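Local coordinates for fiber protein (PDB 3F0Y) that forms the trimeric knob at the tip of the adenovirus fibre and probably engages the cellular receptor CD46, at residues A[157-162]-A[172-177]. Residues are numbered along the deposited sequence; the frame is centred on the assembly and turned at random.
Sequences SVMLNQ and CIRITW
Met159 and Arg174 face each other as an antiparallel hydrogen-bonded pair: Met159 N to Arg174 O at 2.9 Å and Arg174 N to Met159 O at 3.0 Å. Their side chains run side by side off the same face of the sheet. The arginine is extended from CG to NE, while the methionine, straight through chi2, bends at chi3 (71°) and brings CE to 3.3 Å from Arg174 NH1, obliquely to the guanidinium. A long, flexible thioether suits this place, since it follows the arginine without competing for its polar bonds: NE makes a salt bridge with Glu79 on strand 73-82 and NH1 bonds Arg163 O. One water donates to Met159 O and Asn161 O and accepts a weak bond from Arg174 NH1. On the face carrying Val158, Leu160, Ile173 and Ile175 the side chains meet through apolar contacts alone, and beta-branched valine and isoleucine suit an extended strand. Leu160 CD2 lies 4.0 Å from Ile173 CG1; both residues touch Tyr203 of the other sheet, and Val158 touches Phe199 and Phe201. Where the strand ends, Asn161 OD1 replaces a main-chain acceptor, taking Cys172 N at 2.9 Å, in the carbonyl plane, while Asn161 N returns to Cys172 O at 2.8 Å. ND2 bonds Tyr125 O and Pro120 O, fixing the amide's orientation. The hairpin thus has one apolar face for the sandwich interior and a more polar, partly exposed one, where Glu79, Arg163 O and water satisfy Arg174's buried charge.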
loop_
_atom_site.group_PDB
_atom_site.type_symbol
_atom_site.label_atom_id
_atom_site.label_comp_id
_atom_site.label_asym_id
_atom_site.label_seq_id
_atom_site.Cartn_x
_atom_site.Cartn_y
_atom_site.Cartn_z
ATOM N N SER A 157 -3.102 12.791 6.467
ATOM C CA SER A 157 -1.770 13.362 6.400
ATOM C C SER A 157 -0.975 12.793 7.563
ATOM O O SER A 157 -1.424 12.839 8.707
ATOM C CB SER A 157 -1.841 14.885 6.500
ATOM O OG SER A 157 -0.565 15.471 6.325
ATOM N N VAL A 158 0.192 12.232 7.261
ATOM C CA VAL A 158 1.116 11.771 8.284
ATOM C C VAL A 158 2.367 12.637 8.226
ATOM O O VAL A 158 2.905 12.882 7.147
ATOM C CB VAL A 158 1.499 10.292 8.079
ATOM C CG1 VAL A 158 2.510 9.847 9.129
ATOM C CG2 VAL A 158 0.263 9.413 8.116
ATOM N N MET A 159 2.805 13.125 9.383
ATOM C CA MET A 159 4.088 13.802 9.487
ATOM C C MET A 159 4.965 13.015 10.447
ATOM O O MET A 159 4.579 12.762 11.587
ATOM C CB MET A 159 3.935 15.243 9.975
ATOM C CG MET A 159 5.218 16.058 9.828
ATOM S SD MET A 159 5.059 17.792 10.299
ATOM C CE MET A 159 4.889 17.645 12.076
ATOM N N LEU A 160 6.139 12.620 9.967
ATOM C CA LEU A 160 7.098 11.885 10.777
ATOM C C LEU A 160 8.137 12.849 11.326
ATOM O O LEU A 160 8.693 13.654 10.582
ATOM C CB LEU A 160 7.777 10.805 9.938
ATOM C CG LEU A 160 6.825 9.811 9.271
ATOM C CD1 LEU A 160 7.600 8.829 8.412
ATOM C CD2 LEU A 160 5.991 9.079 10.308
ATOM N N ASN A 161 8.391 12.759 12.631
ATOM C CA ASN A 161 9.391 13.587 13.301
ATOM C C ASN A 161 9.159 15.088 13.060
ATOM O O ASN A 161 8.146 15.619 13.508
ATOM C CB ASN A 161 10.800 13.125 12.905
ATOM C CG ASN A 161 11.089 11.698 13.349
ATOM O OD1 ASN A 161 10.465 11.188 14.279
ATOM N ND2 ASN A 161 12.035 11.048 12.682
ATOM N N GLN A 162 10.078 15.755 12.357
ATOM C CA GLN A 162 9.972 17.185 12.018
ATOM C C GLN A 162 10.127 18.123 13.217
ATOM O O GLN A 162 11.032 18.958 13.239
ATOM C CB GLN A 162 8.668 17.495 11.259
ATOM C CG GLN A 162 8.484 18.966 10.886
ATOM C CD GLN A 162 9.701 19.561 10.210
ATOM O OE1 GLN A 162 10.215 19.008 9.240
ATOM N NE2 GLN A 162 10.170 20.696 10.720
ATOM N N CYS A 172 8.499 11.048 16.438
ATOM C CA CYS A 172 7.105 11.478 16.351
ATOM C C CYS A 172 6.399 10.877 15.142
ATOM O O CYS A 172 6.974 10.782 14.053
ATOM C CB CYS A 172 7.014 13.005 16.255
ATOM S SG CYS A 172 8.024 13.895 17.436
ATOM N N ILE A 173 5.150 10.473 15.352
ATOM C CA ILE A 173 4.239 10.132 14.272
ATOM C C ILE A 173 2.942 10.888 14.534
ATOM O O ILE A 173 2.271 10.647 15.535
ATOM C CB ILE A 173 3.947 8.617 14.213
ATOM C CG1 ILE A 173 5.244 7.815 14.062
ATOM C CG2 ILE A 173 3.004 8.304 13.060
ATOM C CD1 ILE A 173 5.035 6.313 14.107
ATOM N N ARG A 174 2.614 11.821 13.647
ATOM C CA ARG A 174 1.382 12.594 13.750
ATOM C C ARG A 174 0.491 12.243 12.570
ATOM O O ARG A 174 0.841 12.516 11.426
ATOM C CB ARG A 174 1.686 14.089 13.743
ATOM C CG ARG A 174 2.476 14.579 14.946
ATOM C CD ARG A 174 2.555 16.093 14.939
ATOM N NE ARG A 174 3.195 16.649 16.133
ATOM C CZ ARG A 174 4.488 16.950 16.244
ATOM N NH1 ARG A 174 5.336 16.734 15.242
ATOM N NH2 ARG A 174 4.938 17.470 17.379
ATOM N N ILE A 175 -0.654 11.629 12.857
ATOM C CA ILE A 175 -1.582 11.179 11.826
ATOM C C ILE A 175 -2.844 12.027 11.894
ATOM O O ILE A 175 -3.555 11.999 12.895
ATOM C CB ILE A 175 -1.965 9.695 12.017
ATOM C CG1 ILE A 175 -0.715 8.832 12.225
ATOM C CG2 ILE A 175 -2.755 9.194 10.819
ATOM C CD1 ILE A 175 -1.026 7.405 12.630
ATOM N N THR A 176 -3.110 12.779 10.828
ATOM C CA THR A 176 -4.253 13.686 10.775
ATOM C C THR A 176 -5.294 13.191 9.782
ATOM O O THR A 176 -5.015 13.074 8.591
ATOM C CB THR A 176 -3.824 15.106 10.356
ATOM O OG1 THR A 176 -2.905 15.633 11.318
ATOM C CG2 THR A 176 -5.036 16.035 10.254
ATOM N N TRP A 177 -6.489 12.897 10.290
ATOM C CA TRP A 177 -7.644 12.589 9.458
ATOM C C TRP A 177 -8.425 13.875 9.264
ATOM O O TRP A 177 -8.627 14.626 10.220
ATOM C CB TRP A 177 -8.555 11.570 10.140
ATOM C CG TRP A 177 -8.004 10.186 10.207
ATOM C CD1 TRP A 177 -8.245 9.171 9.335
ATOM C CD2 TRP A 177 -7.133 9.657 11.213
ATOM N NE1 TRP A 177 -7.572 8.040 9.728
ATOM C CE2 TRP A 177 -6.884 8.310 10.880
ATOM C CE3 TRP A 177 -6.541 10.190 12.364
ATOM C CZ2 TRP A 177 -6.061 7.487 11.653
ATOM C CZ3 TRP A 177 -5.725 9.372 13.134
ATOM C CH2 TRP A 177 -5.493 8.035 12.775
HETATM O O HOH W 1 5.574 14.323 13.500
#